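Side-chain contact in insect group II chitinase (Ostrinia furnacalis, PDB 5Y2A), which probably hydrolyses chitin as a family 18 glycosidase, this chain being the second catalytic domain of the insect enzyme: residues His107-Leu112 with Asn157-Leu162. Residues are numbered along the deposited sequence; the frame is centred on the assembly and turned at random.
Sequences HAVDFL and NRRGML
Arg159 NH1 makes a salt bridge with Glu113 OE1, one residue beyond Leu112 on helix 98-115, while the aliphatic part of the same arginine packs on Val109, its CG 4.0 Å from Val109 CG1. With the Arg159 chain bent at chi2 (-78°) and extended beyond it, NE lies 4.1 Å from Val109 CG1; the guanidinium is oblique to that methyl, and the two side chains cross at about a right angle. Asp110 OD1 stays 5.7 Å from Arg159 NH2, too far for contact, though the opposite charges may add a weak attraction.

Apart from this exposed arginine, the contact is buried and apolar. Met161 CE approaches both branches of Val109, at 3.9 Å from CG2 and 4.1 Å from CG1. A bend at the last torsion of the methionine, chi3 -55°, turns the methyl this way; separately, Met161 SD lies 4.3 Å from Leu112 CB, a looser apolar contact. In the (beta/alpha)8 barrel of family 18, helices 98-115 and 141-159 are neighbours in the outer layer, and strands 119-123 and 162-167, which follow them in the chain, pair in parallel; Met161 immediately precedes the second strand. Helix 141-159 hands over to it through a Schellman motif: Gly160 has positive phi (67°), which glycine adopts more readily than other residues, and its N makes a weak bond of 3.4 Å to Asn157 O. This turn redirects the chain after Arg159, and Met161 beyond it also reaches Val109. Phe156, in the last turn of helix 141-159, touches Val109, Leu112 and Met161.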
ATOM      1  N   HIS A 107      -3.501  13.985  28.453  1.00 25.74           N
ATOM      2  CA  HIS A 107      -3.694  12.564  28.180  1.00 25.49           C
ATOM      3  C   HIS A 107      -2.378  11.881  27.816  1.00 24.93           C
ATOM      4  O   HIS A 107      -2.133  10.737  28.219  1.00 23.66           O
ATOM      5  CB  HIS A 107      -4.721  12.387  27.060  1.00 27.99           C
ATOM      6  CG  HIS A 107      -4.882  10.969  26.612  1.00 30.50           C
ATOM      7  ND1 HIS A 107      -4.043  10.380  25.688  1.00 31.13           N
ATOM      8  CD2 HIS A 107      -5.785  10.021  26.958  1.00 30.03           C
ATOM      9  CE1 HIS A 107      -4.422   9.131  25.488  1.00 31.03           C
ATOM     10  NE2 HIS A 107      -5.477   8.888  26.247  1.00 33.64           N
ATOM     11  N   ALA A 108      -1.524  12.563  27.050  1.00 27.87           N
ATOM     12  CA  ALA A 108      -0.268  11.957  26.620  1.00 23.12           C
ATOM     13  C   ALA A 108       0.599  11.568  27.810  1.00 23.14           C
ATOM     14  O   ALA A 108       1.161  10.469  27.843  1.00 24.71           O
ATOM     15  CB  ALA A 108       0.485  12.914  25.696  1.00 22.16           C
ATOM     16  N   VAL A 109       0.700  12.446  28.811  1.00 28.04           N
ATOM     17  CA  VAL A 109       1.524  12.148  29.982  1.00 24.54           C
ATOM     18  C   VAL A 109       1.052  10.863  30.654  1.00 26.16           C
ATOM     19  O   VAL A 109       1.856   9.991  31.003  1.00 28.17           O
ATOM     20  CB  VAL A 109       1.516  13.336  30.960  1.00 28.05           C
ATOM     21  CG1 VAL A 109       2.133  12.932  32.291  1.00 36.17           C
ATOM     22  CG2 VAL A 109       2.265  14.516  30.357  1.00 28.42           C
ATOM     23  N   ASP A 110      -0.262  10.728  30.839  1.00 26.90           N
ATOM     24  CA  ASP A 110      -0.803   9.531  31.478  1.00 28.12           C
ATOM     25  C   ASP A 110      -0.612   8.295  30.606  1.00 23.15           C
ATOM     26  O   ASP A 110      -0.279   7.217  31.113  1.00 25.98           O
ATOM     27  CB  ASP A 110      -2.282   9.740  31.797  1.00 31.49           C
ATOM     28  CG  ASP A 110      -2.500  10.809  32.845  1.00 39.33           C
ATOM     29  OD1 ASP A 110      -1.625  10.962  33.723  1.00 35.80           O
ATOM     30  OD2 ASP A 110      -3.538  11.499  32.781  1.00 44.83           O
ATOM     31  N   PHE A 111      -0.824   8.430  29.295  1.00 25.11           N
ATOM     32  CA  PHE A 111      -0.633   7.299  28.388  1.00 26.08           C
ATOM     33  C   PHE A 111       0.801   6.785  28.460  1.00 23.61           C
ATOM     34  O   PHE A 111       1.040   5.580  28.592  1.00 21.60           O
ATOM     35  CB  PHE A 111      -0.992   7.718  26.958  1.00 27.68           C
ATOM     36  CG  PHE A 111      -1.138   6.566  25.995  1.00 25.66           C
ATOM     37  CD1 PHE A 111      -0.030   6.040  25.346  1.00 22.93           C
ATOM     38  CD2 PHE A 111      -2.386   6.025  25.724  1.00 27.84           C
ATOM     39  CE1 PHE A 111      -0.161   4.983  24.454  1.00 21.79           C
ATOM     40  CE2 PHE A 111      -2.525   4.969  24.829  1.00 24.34           C
ATOM     41  CZ  PHE A 111      -1.408   4.448  24.193  1.00 24.40           C
ATOM     42  N   LEU A 112       1.769   7.698  28.394  1.00 25.42           N
ATOM     43  CA  LEU A 112       3.173   7.303  28.406  1.00 22.11           C
ATOM     44  C   LEU A 112       3.544   6.627  29.721  1.00 23.85           C
ATOM     45  O   LEU A 112       4.180   5.566  29.731  1.00 21.72           O
ATOM     46  CB  LEU A 112       4.044   8.534  28.156  1.00 21.35           C
ATOM     47  CG  LEU A 112       3.789   9.174  26.792  1.00 20.07           C
ATOM     48  CD1 LEU A 112       4.369  10.579  26.739  1.00 22.78           C
ATOM     49  CD2 LEU A 112       4.361   8.303  25.685  1.00 23.09           C
ATOM     50  N   ASN A 157       8.704  18.430  31.397  1.00 27.65           N
ATOM     51  CA  ASN A 157       9.777  18.790  32.326  1.00 28.59           C
ATOM     52  C   ASN A 157       9.387  18.535  33.776  1.00 29.79           C
ATOM     53  O   ASN A 157      10.234  18.146  34.585  1.00 30.06           O
ATOM     54  CB  ASN A 157      10.148  20.262  32.148  1.00 27.86           C
ATOM     55  CG  ASN A 157      11.050  20.498  30.959  1.00 31.57           C
ATOM     56  OD1 ASN A 157      11.584  19.555  30.369  1.00 26.79           O
ATOM     57  ND2 ASN A 157      11.218  21.763  30.590  1.00 30.19           N
ATOM     58  N   ARG A 158       8.111  18.730  34.121  1.00 31.35           N
ATOM     59  CA  ARG A 158       7.624  18.379  35.454  1.00 29.08           C
ATOM     60  C   ARG A 158       7.731  16.887  35.722  1.00 32.74           C
ATOM     61  O   ARG A 158       7.775  16.479  36.890  1.00 30.79           O
ATOM     62  CB  ARG A 158       6.173  18.808  35.613  1.00 31.20           C
ATOM     63  CG  ARG A 158       5.903  20.242  35.228  1.00 32.50           C
ATOM     64  CD  ARG A 158       4.529  20.675  35.699  1.00 46.27           C
ATOM     65  NE  ARG A 158       3.899  21.503  34.677  1.00 53.76           N
ATOM     66  CZ  ARG A 158       3.806  22.826  34.728  1.00 59.97           C
ATOM     67  NH1 ARG A 158       4.288  23.489  35.769  1.00 60.58           N
ATOM     68  NH2 ARG A 158       3.226  23.483  33.731  1.00 53.67           N
ATOM     69  N   ARG A 159       7.789  16.074  34.672  1.00 29.80           N
ATOM     70  CA  ARG A 159       7.786  14.624  34.777  1.00 29.19           C
ATOM     71  C   ARG A 159       9.121  13.992  34.430  1.00 32.03           C
ATOM     72  O   ARG A 159       9.256  12.772  34.558  1.00 33.67           O
ATOM     73  CB  ARG A 159       6.708  14.036  33.848  1.00 36.18           C
ATOM     74  CG  ARG A 159       5.278  14.358  34.239  1.00 42.06           C
ATOM     75  CD  ARG A 159       4.943  13.438  35.387  1.00 49.71           C
ATOM     76  NE  ARG A 159       3.655  13.657  36.026  1.00 56.45           N
ATOM     77  CZ  ARG A 159       3.196  12.888  37.008  1.00 62.11           C
ATOM     78  NH1 ARG A 159       3.913  11.848  37.423  1.00 56.25           N
ATOM     79  NH2 ARG A 159       2.017  13.135  37.559  1.00 64.14           N
ATOM     80  N   GLY A 160      10.113  14.784  34.034  1.00 27.09           N
ATOM     81  CA  GLY A 160      11.390  14.230  33.631  1.00 27.11           C
ATOM     82  C   GLY A 160      11.328  13.415  32.359  1.00 30.34           C
ATOM     83  O   GLY A 160      12.114  12.477  32.189  1.00 28.99           O
ATOM     84  N   MET A 161      10.403  13.731  31.464  1.00 26.35           N
ATOM     85  CA  MET A 161      10.260  12.973  30.232  1.00 24.10           C
ATOM     86  C   MET A 161      10.920  13.686  29.061  1.00 24.89           C
ATOM     87  O   MET A 161      11.151  14.898  29.080  1.00 24.03           O
ATOM     88  CB  MET A 161       8.788  12.684  29.931  1.00 26.45           C
ATOM     89  CG  MET A 161       8.171  11.721  30.937  1.00 26.76           C
ATOM     90  SD  MET A 161       6.524  11.131  30.504  1.00 45.63           S
ATOM     91  CE  MET A 161       5.673  12.673  30.285  1.00 27.49           C
ATOM     92  N   LEU A 162      11.216  12.904  28.029  1.00 20.86           N
ATOM     93  CA  LEU A 162      11.923  13.376  26.851  1.00 20.16           C
ATOM     94  C   LEU A 162      10.931  13.679  25.738  1.00 20.29           C
ATOM     95  O   LEU A 162       9.882  13.042  25.626  1.00 20.02           O
ATOM     96  CB  LEU A 162      12.937  12.329  26.374  1.00 19.98           C
ATOM     97  CG  LEU A 162      14.027  11.963  27.381  1.00 20.13           C
ATOM     98  CD1 LEU A 162      14.862  10.790  26.878  1.00 19.21           C
ATOM     99  CD2 LEU A 162      14.908  13.182  27.629  1.00 19.91           C
TER